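Local coordinates for protein Ent-copalyl diphosphate synthase (Streptomyces platensis, PDB 5BP8) that belongs to the bacterial class II terpene cyclases, a largely helical family related in fold to squalene-hopene cyclase, at residues 264-269 with 306-311; 293-298 with 329-334; 313-318 with 359-364; 321-326 with 364-369; 350-355 with 378-383. All blocks are in the same frame, centred on the assembly; numbering follows the deposited sequence.

Contact 1: 264-269 with 306-311; sequences QAWVLN and DSDDTA
Trp266, from the middle of helix 260-274, presses the six-membered part of its indole against Asp308 and Asp309 at the start of helix 307-319. The sequence Asp306-Ser307-Asp308-Asp309 fits the DXDD signature of class II terpene cyclases. The tight part is small and buried. Asp308 OD2 meets the indole at its edge, in the ring plane, 3.7 Å from Trp266 CZ2, and the carboxylate stands nearly upright to the ring (83°). The rim of an aromatic ring is slightly positive, which suits an acid oxygen there. Asp308 CG lies anti to its own nitrogen (chi1 -169°), bringing OD2 to the indole while OD1 bonds to His354 ND1. Asp309 OD1 arrives obliquely, 3.4 Å from Trp266 CZ3. The rest of the contact is loose: Ala265 CB stays 5.2 Å from Asp309 O and packs instead on Val313, farther along the same helix. Trp266 itself is partly exposed. Behind the acids, Asp306 is the N-cap, its OD2 accepting from Asp309 N at 2.9 Å in a nearly straight bond. Thr310 grips the carbonyl of the cap twice, through its backbone N and its hydroxyl, with Thr310 OG1 2.7 Å from Asp306 O.

Contact 2: 293-298 with 329-334; sequences TDEGIA and LMHFRR
His331 leans across to Asp294 and Glu295, the central residues of a type I beta turn from Thr293 to Gly296. This partly buried contact, with Phe332 on its inner side, joins two loops flanking helix 307-319. The bond from the backbone to His331 CB points at the turn, and with CG anti to the carbonyl carbon (chi1 -65°) the imidazole continues that way. CG lies beneath Glu295 OE1, as does His331 ND1 at 4.0 Å. CE1 is 3.5 Å from Glu295 OE1, and CD2 lies between that oxygen and Asp294 O, 3.5 Å from the latter. At the tip, NE2 donates to Asp294 O at 3.1 Å in a bent bond (138°) lying in the ring plane. Glu295 OE1 sits over the ring face, unsuited to a hydrogen bond with NE2; a bend at chi2 (-91°) carries it there, and its charge would favour a positive imidazole. Phe332 brings only its edge, CE2 4.1 Å from Glu295 O. Gly296 takes a positive phi at which a CB would strike the preceding carbonyl. Thr293 reinforces the turn: OG1 accepts from Glu295 N, an ST turn, and Thr293 N and OG1 reach Gly296 O from opposite faces of its plane.

Contact 3: 313-318 with 359-364; sequences VLFALA and LGHHVT
The side chain of His361 lodges between Phe315 and Ala318, which sit one helical turn apart on helix 307-319. Phe315 turns its edge toward the imidazole face in an offset edge-to-face pair, ring centroids 5.5 Å apart and planes at 71°. Its closest approach is lower down, Phe315 CE1 lying 3.6 Å from His361 CB. The methyl of Ala318 meets the other part of the histidine at the ring edge, 3.5 Å from ND1. A small residue fits here because His361 CE1 also comes within 3.6 Å of Ala318 O. Helices 307-319 and 349-365 pack in this way within an alpha-alpha barrel of the kind found in squalene-hopene cyclase. His361 CG lies anti to the backbone nitrogen (chi1 180°), which carries the ring out from its own helix toward Phe315 and Ala318. In the next shell, Phe315 rests on Asn269 of helix 260-274.

Contact 4: 321-326 with 364-369; sequences GRTHRP and TVRPDD
Arg325 and Asp369 form the ionic part of this surface contact, between the loop after helix 307-319 and the 3-10 turn after helix 349-365, where two successive helices of a squalene-hopene cyclase-like helical domain end. The arginine grips side-on, one nitrogen to each carboxylate oxygen: Arg325 NE donates to Asp369 OD2 at 3.0 Å, and Arg325 NH2 to Asp369 OD1 at 3.1 Å. Both bonds are nearly straight and lie close to the guanidinium plane, but the carboxylate is tilted 42° from it, so OD2 is met from above its own plane. An extended chain from CG to NE gives Arg325 the length to span the gap.

Packing makes up the rest. Thr323 CB sits over one face of the Arg366 guanidinium, 3.6 Å from NH2 and toward its rim, a place suited to a small branched residue. Thr323 also meets Val365 tip to tip, its OG1 3.9 Å from CG1. Arg366 curls back, bent at chi2 (-73°), and NH1 donates to Val365 O at 2.9 Å, steadying the plate on which Thr323 lies.

Asp369 OD2 also accepts from His362 NE2. With that donor and the guanidinium beside it, Asp369 would be expected to remain ionised.

Contact 5: 350-355 with 378-383; sequences STNAHI and RMISDW
Helices 349-365 and 370-386 form an antiparallel hairpin, and Asn352 and Ile355 of the first face Ile380 and Trp383 of the second. The short segments run at 149° to each other, with axes approaching to 9.8 Å. Ile380 enters beside Asn352: its CG2 methyl lies 3.4 Å from the backbone Asn352 O and 4.0 Å from Asn352 CB. Its other branch reaches toward Ile355, where Ile380 CD1 touches Ile355 CG2 at 3.6 Å, the two chains crossing at about a right angle. Isoleucine suits position 380, since its CG2 branch meets the backbone of Asn352 while its longer branch reaches Ile355. Paired helices of this kind build the alpha-alpha barrel of the squalene-hopene cyclase family, and both segments belong to its C-terminal domain region. Trp383 brings its six-membered ring to the Asn352 amide: CZ3 is 3.7 Å from ND2, with the amide plane inclined 37° to the ring. The indole gets there because CG lies anti to the backbone nitrogen (chi1 -171°), and the ring also meets that of Tyr337 at a shallow angle. The buried amide is satisfied at both ends, OD1 accepting from Phe338 N and ND2 donating to Ser348 O. These two bonds fix the rotation of the amide against the tryptophan. Ile380 also touches Phe338, from the loop that runs up to helix 349-365.

From the N terminus, contact 1 closes first, bringing the start of helix 307-319 back to helix 260-274. Contact 2 opens inside that loop and closes beyond it, so the two cross; Ile297 joins them by bonding to both Asp306 and Thr310. Contacts 3 and 4 open within contact 2 and close after it, crossing it and each other. They share Thr364 and tie helix 307-319 and its following loop to the far end of helix 349-365. Contact 5 follows contacts 1 and 2 in series but crosses 3 and 4, adding helix 370-386. None nests within another, so successive helices interlock; contacts 1 and 5 also touch, Ser307 packing on Thr351.

Contact 1: 264-269 with 306-311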
# COMPACT_ATOMS: atom_id res chain seq x y z
N GLN A 264 13.07 -0.48 3.27
CA GLN A 264 14.54 -0.34 3.20
C GLN A 264 14.97 0.12 1.80
O GLN A 264 15.74 1.07 1.68
CB GLN A 264 15.24 -1.63 3.57
CG GLN A 264 15.14 -1.93 5.05
CD GLN A 264 15.74 -3.26 5.48
OE1 GLN A 264 15.86 -4.21 4.70
NE2 GLN A 264 16.04 -3.36 6.76
N ALA A 265 14.44 -0.53 0.76
CA ALA A 265 14.81 -0.19 -0.62
C ALA A 265 14.35 1.21 -1.03
O ALA A 265 15.08 1.97 -1.65
CB ALA A 265 14.25 -1.21 -1.58
N TRP A 266 13.10 1.53 -0.68
CA TRP A 266 12.55 2.83 -1.06
C TRP A 266 13.28 3.97 -0.33
O TRP A 266 13.62 4.99 -0.94
CB TRP A 266 11.03 2.89 -0.86
CG TRP A 266 10.17 2.53 -2.13
CD1 TRP A 266 9.40 3.39 -2.87
CD2 TRP A 266 10.03 1.23 -2.79
NE1 TRP A 266 8.78 2.73 -3.90
CE2 TRP A 266 9.14 1.41 -3.89
CE3 TRP A 266 10.59 -0.05 -2.57
CZ2 TRP A 266 8.76 0.34 -4.75
CZ3 TRP A 266 10.16 -1.14 -3.42
CH2 TRP A 266 9.28 -0.92 -4.50
N VAL A 267 13.58 3.79 0.95
CA VAL A 267 14.34 4.76 1.70
C VAL A 267 15.73 4.94 1.08
O VAL A 267 16.16 6.08 0.83
CB VAL A 267 14.48 4.39 3.19
CG1 VAL A 267 15.49 5.31 3.87
CG2 VAL A 267 13.13 4.50 3.90
N LEU A 268 16.43 3.83 0.83
CA LEU A 268 17.75 3.92 0.21
C LEU A 268 17.72 4.57 -1.17
O LEU A 268 18.58 5.41 -1.49
CB LEU A 268 18.39 2.54 0.14
CG LEU A 268 18.86 1.99 1.48
CD1 LEU A 268 19.19 0.52 1.32
CD2 LEU A 268 20.07 2.80 1.96
N ASN A 269 16.73 4.23 -2.00
CA ASN A 269 16.64 4.84 -3.34
C ASN A 269 16.29 6.31 -3.32
O ASN A 269 16.81 7.10 -4.12
CB ASN A 269 15.70 4.07 -4.28
CG ASN A 269 16.27 2.71 -4.67
OD1 ASN A 269 17.49 2.53 -4.79
ND2 ASN A 269 15.39 1.73 -4.85
N ASP A 306 8.09 -10.45 -5.87
CA ASP A 306 7.53 -9.70 -6.97
C ASP A 306 8.62 -8.86 -7.60
O ASP A 306 9.59 -8.50 -6.95
CB ASP A 306 6.35 -8.80 -6.53
CG ASP A 306 6.80 -7.62 -5.71
OD1 ASP A 306 6.88 -7.73 -4.47
OD2 ASP A 306 7.06 -6.56 -6.32
N SER A 307 8.44 -8.52 -8.87
CA SER A 307 9.51 -7.85 -9.58
C SER A 307 9.70 -6.38 -9.21
O SER A 307 10.78 -5.83 -9.41
CB SER A 307 9.33 -7.97 -11.09
OG SER A 307 8.18 -7.30 -11.58
N ASP A 308 8.66 -5.74 -8.67
CA ASP A 308 8.79 -4.34 -8.28
C ASP A 308 9.73 -4.24 -7.10
O ASP A 308 10.72 -3.49 -7.14
CB ASP A 308 7.43 -3.72 -8.00
CG ASP A 308 7.47 -2.20 -7.85
OD1 ASP A 308 8.24 -1.53 -8.60
OD2 ASP A 308 6.68 -1.68 -6.99
N ASP A 309 9.44 -4.99 -6.03
CA ASP A 309 10.30 -5.03 -4.90
C ASP A 309 11.69 -5.56 -5.26
O ASP A 309 12.70 -5.02 -4.77
CB ASP A 309 9.69 -5.89 -3.78
CG ASP A 309 8.53 -5.20 -3.12
OD1 ASP A 309 8.74 -4.10 -2.59
OD2 ASP A 309 7.39 -5.74 -3.17
N THR A 310 11.74 -6.56 -6.13
CA THR A 310 13.02 -7.15 -6.53
C THR A 310 13.88 -6.09 -7.23
O THR A 310 15.05 -5.91 -6.89
CB THR A 310 12.82 -8.39 -7.43
OG1 THR A 310 12.15 -9.41 -6.69
CG2 THR A 310 14.16 -8.97 -7.91
N ALA A 311 13.27 -5.37 -8.19
CA ALA A 311 13.98 -4.33 -8.95
C ALA A 311 14.43 -3.20 -8.03
O ALA A 311 15.57 -2.77 -8.09
CB ALA A 311 13.10 -3.80 -10.06

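Contact 2: 293-298 with 329-334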
# COMPACT_ATOMS: atom_id res chain seq x y z
N THR A 293 16.89 -13.61 -3.23
CA THR A 293 17.17 -14.96 -3.70
C THR A 293 17.17 -14.97 -5.22
O THR A 293 16.95 -13.94 -5.86
CB THR A 293 16.14 -15.98 -3.22
OG1 THR A 293 14.90 -15.81 -3.94
CG2 THR A 293 15.89 -15.85 -1.72
N ASP A 294 17.39 -16.16 -5.79
CA ASP A 294 17.32 -16.37 -7.25
C ASP A 294 15.94 -16.09 -7.80
O ASP A 294 15.78 -15.86 -8.98
CB ASP A 294 17.69 -17.82 -7.59
CG ASP A 294 19.18 -18.09 -7.51
OD1 ASP A 294 19.97 -17.15 -7.75
OD2 ASP A 294 19.54 -19.27 -7.24
N GLU A 295 14.93 -16.14 -6.94
CA GLU A 295 13.56 -15.87 -7.36
C GLU A 295 13.15 -14.41 -7.10
O GLU A 295 12.03 -14.02 -7.44
CB GLU A 295 12.63 -16.84 -6.64
CG GLU A 295 12.96 -18.31 -6.91
CD GLU A 295 12.20 -18.86 -8.11
OE1 GLU A 295 12.43 -18.40 -9.25
OE2 GLU A 295 11.37 -19.76 -7.90
N GLY A 296 14.08 -13.61 -6.56
CA GLY A 296 13.84 -12.22 -6.19
C GLY A 296 13.55 -12.07 -4.71
O GLY A 296 14.10 -12.78 -3.86
N ILE A 297 12.69 -11.10 -4.38
CA ILE A 297 12.41 -10.75 -2.99
C ILE A 297 10.98 -10.15 -2.97
O ILE A 297 10.49 -9.72 -4.01
CB ILE A 297 13.44 -9.73 -2.45
CG1 ILE A 297 13.41 -9.64 -0.93
CG2 ILE A 297 13.24 -8.34 -3.05
CD1 ILE A 297 14.57 -8.84 -0.37
N ALA A 298 10.34 -10.21 -1.81
CA ALA A 298 9.02 -9.63 -1.56
C ALA A 298 9.14 -8.34 -0.79
O ALA A 298 10.23 -7.90 -0.42
CB ALA A 298 8.19 -10.62 -0.76
N LEU A 329 15.04 -10.93 -12.17
CA LEU A 329 14.00 -10.19 -12.89
C LEU A 329 13.57 -10.85 -14.20
O LEU A 329 12.47 -10.62 -14.66
CB LEU A 329 14.44 -8.76 -13.15
CG LEU A 329 14.69 -7.89 -11.92
CD1 LEU A 329 15.27 -6.54 -12.30
CD2 LEU A 329 13.38 -7.72 -11.14
N MSE A 330 14.44 -11.69 -14.79
CA MSE A 330 14.13 -12.32 -16.09
C MSE A 330 12.98 -13.29 -16.03
O MSE A 330 12.30 -13.49 -17.04
CB MSE A 330 15.40 -12.96 -16.70
CG MSE A 330 16.55 -11.96 -16.84
SE MSE A 330 16.19 -10.53 -18.17
CE MSE A 330 16.00 -9.05 -16.90
N HIS A 331 12.69 -13.86 -14.85
CA HIS A 331 11.53 -14.73 -14.62
C HIS A 331 10.24 -14.01 -14.96
O HIS A 331 9.23 -14.64 -15.29
CB HIS A 331 11.39 -15.12 -13.12
CG HIS A 331 12.50 -15.96 -12.57
ND1 HIS A 331 12.81 -17.20 -13.07
CD2 HIS A 331 13.33 -15.75 -11.52
CE1 HIS A 331 13.82 -17.71 -12.38
NE2 HIS A 331 14.15 -16.85 -11.43
N PHE A 332 10.25 -12.69 -14.82
CA PHE A 332 9.05 -11.86 -14.99
C PHE A 332 8.96 -11.22 -16.39
O PHE A 332 8.06 -10.39 -16.65
CB PHE A 332 9.05 -10.75 -13.93
CG PHE A 332 9.06 -11.26 -12.52
CD1 PHE A 332 7.87 -11.49 -11.84
CD2 PHE A 332 10.25 -11.48 -11.86
CE1 PHE A 332 7.87 -11.94 -10.53
CE2 PHE A 332 10.27 -11.94 -10.55
CZ PHE A 332 9.09 -12.17 -9.89
N ARG A 333 9.87 -11.59 -17.29
CA ARG A 333 9.83 -11.05 -18.65
C ARG A 333 8.61 -11.58 -19.38
O ARG A 333 8.32 -12.77 -19.32
CB ARG A 333 11.12 -11.40 -19.43
CG ARG A 333 11.21 -10.75 -20.81
CD ARG A 333 11.92 -11.65 -21.81
NE ARG A 333 13.37 -11.68 -21.61
CZ ARG A 333 14.09 -12.75 -21.25
NH1 ARG A 333 13.53 -13.94 -21.03
NH2 ARG A 333 15.41 -12.63 -21.11
N ARG A 334 7.89 -10.69 -20.06
CA ARG A 334 6.74 -11.07 -20.87
C ARG A 334 6.94 -10.46 -22.26
O ARG A 334 8.02 -9.92 -22.55
CB ARG A 334 5.44 -10.58 -20.22
CG ARG A 334 5.25 -11.10 -18.79
CD ARG A 334 5.04 -12.62 -18.77
NE ARG A 334 4.87 -13.18 -17.44
CZ ARG A 334 5.82 -13.80 -16.73
NH1 ARG A 334 7.05 -13.95 -17.21
NH2 ARG A 334 5.55 -14.26 -15.52

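Contact 3: 313-318 with 359-364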
# COMPACT_ATOMS: atom_id res chain seq x y z
N VAL A 313 15.06 -3.33 -4.84
CA VAL A 313 16.07 -3.84 -3.94
C VAL A 313 17.41 -3.99 -4.67
O VAL A 313 18.44 -3.59 -4.12
CB VAL A 313 15.62 -5.14 -3.26
CG1 VAL A 313 16.80 -5.87 -2.63
CG2 VAL A 313 14.58 -4.84 -2.21
N LEU A 314 17.39 -4.51 -5.89
CA LEU A 314 18.61 -4.63 -6.70
C LEU A 314 19.22 -3.26 -6.96
O LEU A 314 20.43 -3.09 -6.82
CB LEU A 314 18.33 -5.33 -8.01
CG LEU A 314 18.10 -6.84 -7.92
CD1 LEU A 314 17.40 -7.38 -9.16
CD2 LEU A 314 19.45 -7.54 -7.71
N PHE A 315 18.38 -2.30 -7.31
CA PHE A 315 18.80 -0.92 -7.56
C PHE A 315 19.37 -0.30 -6.30
O PHE A 315 20.43 0.33 -6.32
CB PHE A 315 17.58 -0.13 -8.12
CG PHE A 315 17.87 1.28 -8.59
CD1 PHE A 315 18.99 1.60 -9.35
CD2 PHE A 315 16.93 2.30 -8.35
CE1 PHE A 315 19.20 2.91 -9.77
CE2 PHE A 315 17.12 3.59 -8.79
CZ PHE A 315 18.26 3.90 -9.51
N ALA A 316 18.69 -0.50 -5.17
CA ALA A 316 19.17 0.05 -3.91
C ALA A 316 20.54 -0.50 -3.51
O ALA A 316 21.43 0.26 -3.11
CB ALA A 316 18.16 -0.24 -2.80
N LEU A 317 20.68 -1.82 -3.62
CA LEU A 317 21.93 -2.48 -3.29
C LEU A 317 23.05 -1.97 -4.19
O LEU A 317 24.13 -1.57 -3.69
CB LEU A 317 21.81 -3.99 -3.35
CG LEU A 317 21.05 -4.64 -2.18
CD1 LEU A 317 20.69 -6.07 -2.54
CD2 LEU A 317 21.83 -4.57 -0.87
N ALA A 318 22.79 -1.94 -5.49
CA ALA A 318 23.81 -1.54 -6.47
C ALA A 318 24.23 -0.09 -6.33
O ALA A 318 25.41 0.25 -6.51
CB ALA A 318 23.35 -1.86 -7.88
N LEU A 359 17.94 -2.48 -14.22
CA LEU A 359 18.69 -2.95 -15.39
C LEU A 359 19.63 -1.88 -15.93
O LEU A 359 20.83 -2.14 -16.14
CB LEU A 359 17.75 -3.45 -16.47
CG LEU A 359 16.88 -4.64 -16.09
CD1 LEU A 359 16.06 -5.06 -17.28
CD2 LEU A 359 17.67 -5.83 -15.56
N GLY A 360 19.08 -0.69 -16.15
CA GLY A 360 19.86 0.43 -16.67
C GLY A 360 21.02 0.78 -15.78
O GLY A 360 22.15 1.03 -16.26
N HIS A 361 20.79 0.74 -14.47
CA HIS A 361 21.84 1.06 -13.55
C HIS A 361 22.91 -0.04 -13.55
O HIS A 361 24.11 0.26 -13.45
CB HIS A 361 21.34 1.26 -12.14
CG HIS A 361 22.44 1.58 -11.18
ND1 HIS A 361 23.04 0.62 -10.39
CD2 HIS A 361 23.08 2.74 -10.91
CE1 HIS A 361 23.97 1.19 -9.65
NE2 HIS A 361 24.01 2.48 -9.95
N HIS A 362 22.45 -1.29 -13.62
CA HIS A 362 23.37 -2.42 -13.68
C HIS A 362 24.32 -2.31 -14.88
O HIS A 362 25.52 -2.48 -14.71
CB HIS A 362 22.65 -3.75 -13.79
CG HIS A 362 23.60 -4.92 -13.80
ND1 HIS A 362 24.19 -5.39 -12.65
CD2 HIS A 362 24.10 -5.65 -14.82
CE1 HIS A 362 24.99 -6.40 -12.95
NE2 HIS A 362 24.96 -6.58 -14.26
N VAL A 363 23.77 -2.08 -16.08
CA VAL A 363 24.59 -2.05 -17.30
C VAL A 363 25.52 -0.85 -17.35
O VAL A 363 26.52 -0.86 -18.09
CB VAL A 363 23.79 -2.16 -18.63
CG1 VAL A 363 22.92 -3.40 -18.64
CG2 VAL A 363 22.99 -0.91 -18.94
N THR A 364 25.17 0.17 -16.57
CA THR A 364 26.05 1.31 -16.35
C THR A 364 27.25 0.93 -15.48
O THR A 364 28.40 1.21 -15.84
CB THR A 364 25.27 2.50 -15.73
OG1 THR A 364 24.27 2.92 -16.67
CG2 THR A 364 26.19 3.68 -15.43

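Contact 4: 321-326 with 364-369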
# COMPACT_ATOMS: atom_id res chain seq x y z
N GLY A 321 26.93 0.13 -3.43
CA GLY A 321 28.17 -0.63 -3.51
C GLY A 321 28.04 -2.14 -3.49
O GLY A 321 29.06 -2.83 -3.35
N ARG A 322 26.82 -2.66 -3.62
CA ARG A 322 26.60 -4.11 -3.60
C ARG A 322 25.85 -4.53 -4.85
O ARG A 322 24.62 -4.66 -4.85
CB ARG A 322 25.87 -4.55 -2.34
CG ARG A 322 26.63 -4.18 -1.08
CD ARG A 322 26.27 -5.04 0.10
NE ARG A 322 26.79 -4.43 1.32
CZ ARG A 322 26.55 -4.88 2.55
NH1 ARG A 322 25.83 -5.97 2.77
NH2 ARG A 322 27.04 -4.22 3.58
N THR A 323 26.61 -4.71 -5.93
CA THR A 323 26.04 -5.00 -7.23
C THR A 323 25.80 -6.49 -7.43
O THR A 323 26.71 -7.30 -7.28
CB THR A 323 26.94 -4.46 -8.35
OG1 THR A 323 27.07 -3.05 -8.21
CG2 THR A 323 26.35 -4.75 -9.71
N HIS A 324 24.57 -6.85 -7.76
CA HIS A 324 24.21 -8.23 -8.05
C HIS A 324 23.60 -8.25 -9.42
O HIS A 324 22.76 -7.39 -9.73
CB HIS A 324 23.15 -8.75 -7.06
CG HIS A 324 23.63 -8.80 -5.65
ND1 HIS A 324 24.09 -9.95 -5.06
CD2 HIS A 324 23.77 -7.82 -4.73
CE1 HIS A 324 24.47 -9.69 -3.82
NE2 HIS A 324 24.28 -8.40 -3.60
N ARG A 325 23.96 -9.25 -10.23
CA ARG A 325 23.31 -9.42 -11.52
C ARG A 325 21.81 -9.54 -11.31
O ARG A 325 21.37 -10.35 -10.48
CB ARG A 325 23.80 -10.67 -12.22
CG ARG A 325 24.83 -10.38 -13.28
CD ARG A 325 25.23 -11.65 -13.97
NE ARG A 325 26.17 -11.37 -15.04
CZ ARG A 325 26.83 -12.30 -15.72
NH1 ARG A 325 26.63 -13.59 -15.46
NH2 ARG A 325 27.67 -11.93 -16.68
N PRO A 326 21.02 -8.75 -12.07
CA PRO A 326 19.57 -8.75 -11.88
C PRO A 326 18.86 -9.88 -12.63
O PRO A 326 17.80 -9.67 -13.20
CB PRO A 326 19.16 -7.38 -12.42
CG PRO A 326 20.14 -7.15 -13.54
CD PRO A 326 21.44 -7.73 -13.04
N THR A 364 25.17 0.17 -16.57
CA THR A 364 26.05 1.31 -16.35
C THR A 364 27.25 0.93 -15.48
O THR A 364 28.40 1.21 -15.84
CB THR A 364 25.27 2.50 -15.73
OG1 THR A 364 24.27 2.92 -16.67
CG2 THR A 364 26.19 3.68 -15.43
N VAL A 365 26.98 0.27 -14.37
CA VAL A 365 28.01 -0.05 -13.38
C VAL A 365 28.78 -1.38 -13.68
O VAL A 365 29.85 -1.63 -13.12
CB VAL A 365 27.35 -0.07 -11.99
CG1 VAL A 365 26.66 -1.40 -11.72
CG2 VAL A 365 28.36 0.25 -10.90
N ARG A 366 28.21 -2.22 -14.55
CA ARG A 366 28.87 -3.44 -15.05
C ARG A 366 28.73 -3.45 -16.56
O ARG A 366 27.97 -4.25 -17.11
CB ARG A 366 28.22 -4.69 -14.46
CG ARG A 366 28.48 -4.89 -12.98
CD ARG A 366 29.91 -5.31 -12.68
NE ARG A 366 30.14 -5.50 -11.25
CZ ARG A 366 30.30 -4.52 -10.36
NH1 ARG A 366 30.24 -3.24 -10.73
NH2 ARG A 366 30.50 -4.80 -9.07
N PRO A 367 29.50 -2.58 -17.24
CA PRO A 367 29.38 -2.41 -18.69
C PRO A 367 29.52 -3.71 -19.49
O PRO A 367 28.94 -3.81 -20.55
CB PRO A 367 30.49 -1.42 -19.07
CG PRO A 367 31.01 -0.87 -17.79
CD PRO A 367 30.58 -1.76 -16.66
N ASP A 368 30.25 -4.70 -18.97
CA ASP A 368 30.36 -6.02 -19.63
C ASP A 368 29.02 -6.76 -19.75
O ASP A 368 28.88 -7.67 -20.59
CB ASP A 368 31.40 -6.92 -18.90
CG ASP A 368 32.86 -6.43 -19.08
OD1 ASP A 368 33.11 -5.49 -19.85
OD2 ASP A 368 33.76 -6.98 -18.42
N ASP A 369 28.04 -6.41 -18.90
CA ASP A 369 26.71 -7.00 -18.99
C ASP A 369 25.74 -6.25 -19.89
O ASP A 369 24.57 -6.61 -19.96
CB ASP A 369 26.10 -7.15 -17.57
CG ASP A 369 26.75 -8.25 -16.78
OD1 ASP A 369 27.61 -8.95 -17.35
OD2 ASP A 369 26.43 -8.44 -15.57

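Contact 5: 350-355 with 378-383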
# COMPACT_ATOMS: atom_id res chain seq x y z
N SER A 350 4.65 1.42 -12.81
CA SER A 350 5.70 1.73 -11.83
C SER A 350 6.69 0.56 -11.72
O SER A 350 7.88 0.78 -11.55
CB SER A 350 5.12 2.09 -10.43
OG SER A 350 4.62 0.94 -9.79
N THR A 351 6.20 -0.67 -11.83
CA THR A 351 7.06 -1.85 -11.78
C THR A 351 8.06 -1.84 -12.95
O THR A 351 9.26 -2.05 -12.77
CB THR A 351 6.22 -3.13 -11.79
OG1 THR A 351 5.39 -3.16 -10.61
CG2 THR A 351 7.10 -4.40 -11.84
N ASN A 352 7.55 -1.59 -14.15
CA ASN A 352 8.41 -1.51 -15.33
C ASN A 352 9.42 -0.38 -15.24
O ASN A 352 10.58 -0.58 -15.60
CB ASN A 352 7.58 -1.47 -16.60
CG ASN A 352 7.10 -2.85 -17.01
OD1 ASN A 352 7.76 -3.55 -17.82
ND2 ASN A 352 5.99 -3.29 -16.43
N ALA A 353 8.99 0.78 -14.74
CA ALA A 353 9.93 1.86 -14.40
C ALA A 353 11.05 1.40 -13.47
O ALA A 353 12.23 1.69 -13.73
CB ALA A 353 9.21 3.07 -13.80
N HIS A 354 10.70 0.68 -12.39
CA HIS A 354 11.69 0.26 -11.44
C HIS A 354 12.64 -0.81 -12.03
O HIS A 354 13.85 -0.83 -11.73
CB HIS A 354 11.02 -0.17 -10.11
CG HIS A 354 10.34 0.98 -9.42
ND1 HIS A 354 9.23 0.84 -8.61
CD2 HIS A 354 10.63 2.30 -9.44
CE1 HIS A 354 8.85 2.03 -8.18
NE2 HIS A 354 9.68 2.93 -8.67
N ILE A 355 12.11 -1.65 -12.90
CA ILE A 355 12.92 -2.62 -13.61
C ILE A 355 13.87 -1.92 -14.58
O ILE A 355 15.04 -2.28 -14.67
CB ILE A 355 12.05 -3.68 -14.31
CG1 ILE A 355 11.39 -4.53 -13.23
CG2 ILE A 355 12.90 -4.63 -15.17
CD1 ILE A 355 10.24 -5.35 -13.71
N ARG A 378 15.64 -1.39 -23.57
CA ARG A 378 15.04 -0.54 -24.60
C ARG A 378 13.59 -0.93 -24.92
O ARG A 378 12.79 -0.08 -25.28
CB ARG A 378 15.97 -0.48 -25.82
CG ARG A 378 17.13 0.50 -25.61
CD ARG A 378 18.48 -0.04 -26.11
NE ARG A 378 18.24 -1.08 -27.11
CZ ARG A 378 19.04 -2.09 -27.42
NH1 ARG A 378 20.24 -2.25 -26.87
NH2 ARG A 378 18.57 -2.97 -28.30
N MSE A 379 13.23 -2.18 -24.73
CA MSE A 379 11.83 -2.57 -24.86
C MSE A 379 10.88 -2.11 -23.74
O MSE A 379 9.66 -1.97 -23.97
CB MSE A 379 11.80 -4.05 -24.74
CG MSE A 379 10.45 -4.69 -25.01
SE MSE A 379 10.88 -6.25 -24.00
CE MSE A 379 9.67 -7.74 -24.20
N ILE A 380 11.43 -1.99 -22.53
CA ILE A 380 10.68 -1.40 -21.40
C ILE A 380 10.50 0.09 -21.70
O ILE A 380 9.43 0.67 -21.50
CB ILE A 380 11.43 -1.54 -20.07
CG1 ILE A 380 11.51 -3.00 -19.63
CG2 ILE A 380 10.72 -0.71 -18.98
CD1 ILE A 380 12.40 -3.16 -18.43
N SER A 381 11.57 0.72 -22.18
CA SER A 381 11.48 2.07 -22.74
C SER A 381 10.35 2.22 -23.74
O SER A 381 9.50 3.10 -23.55
CB SER A 381 12.80 2.49 -23.38
OG SER A 381 13.78 2.65 -22.38
N ASP A 382 10.32 1.39 -24.78
CA ASP A 382 9.19 1.34 -25.73
C ASP A 382 7.89 1.45 -24.95
O ASP A 382 7.12 2.39 -25.11
CB ASP A 382 9.11 0.02 -26.51
CG ASP A 382 7.86 -0.05 -27.43
OD1 ASP A 382 7.62 0.91 -28.22
OD2 ASP A 382 7.10 -1.05 -27.36
N TRP A 383 7.69 0.45 -24.09
CA TRP A 383 6.43 0.21 -23.44
C TRP A 383 6.00 1.36 -22.53
O TRP A 383 4.83 1.75 -22.55
CB TRP A 383 6.53 -1.09 -22.64
CG TRP A 383 5.26 -1.56 -22.11
CD1 TRP A 383 4.30 -2.29 -22.74
CD2 TRP A 383 4.78 -1.33 -20.78
NE1 TRP A 383 3.26 -2.54 -21.89
CE2 TRP A 383 3.52 -1.95 -20.68
CE3 TRP A 383 5.30 -0.66 -19.67
CZ2 TRP A 383 2.77 -1.93 -19.50
CZ3 TRP A 383 4.54 -0.64 -18.50
CH2 TRP A 383 3.30 -1.26 -18.43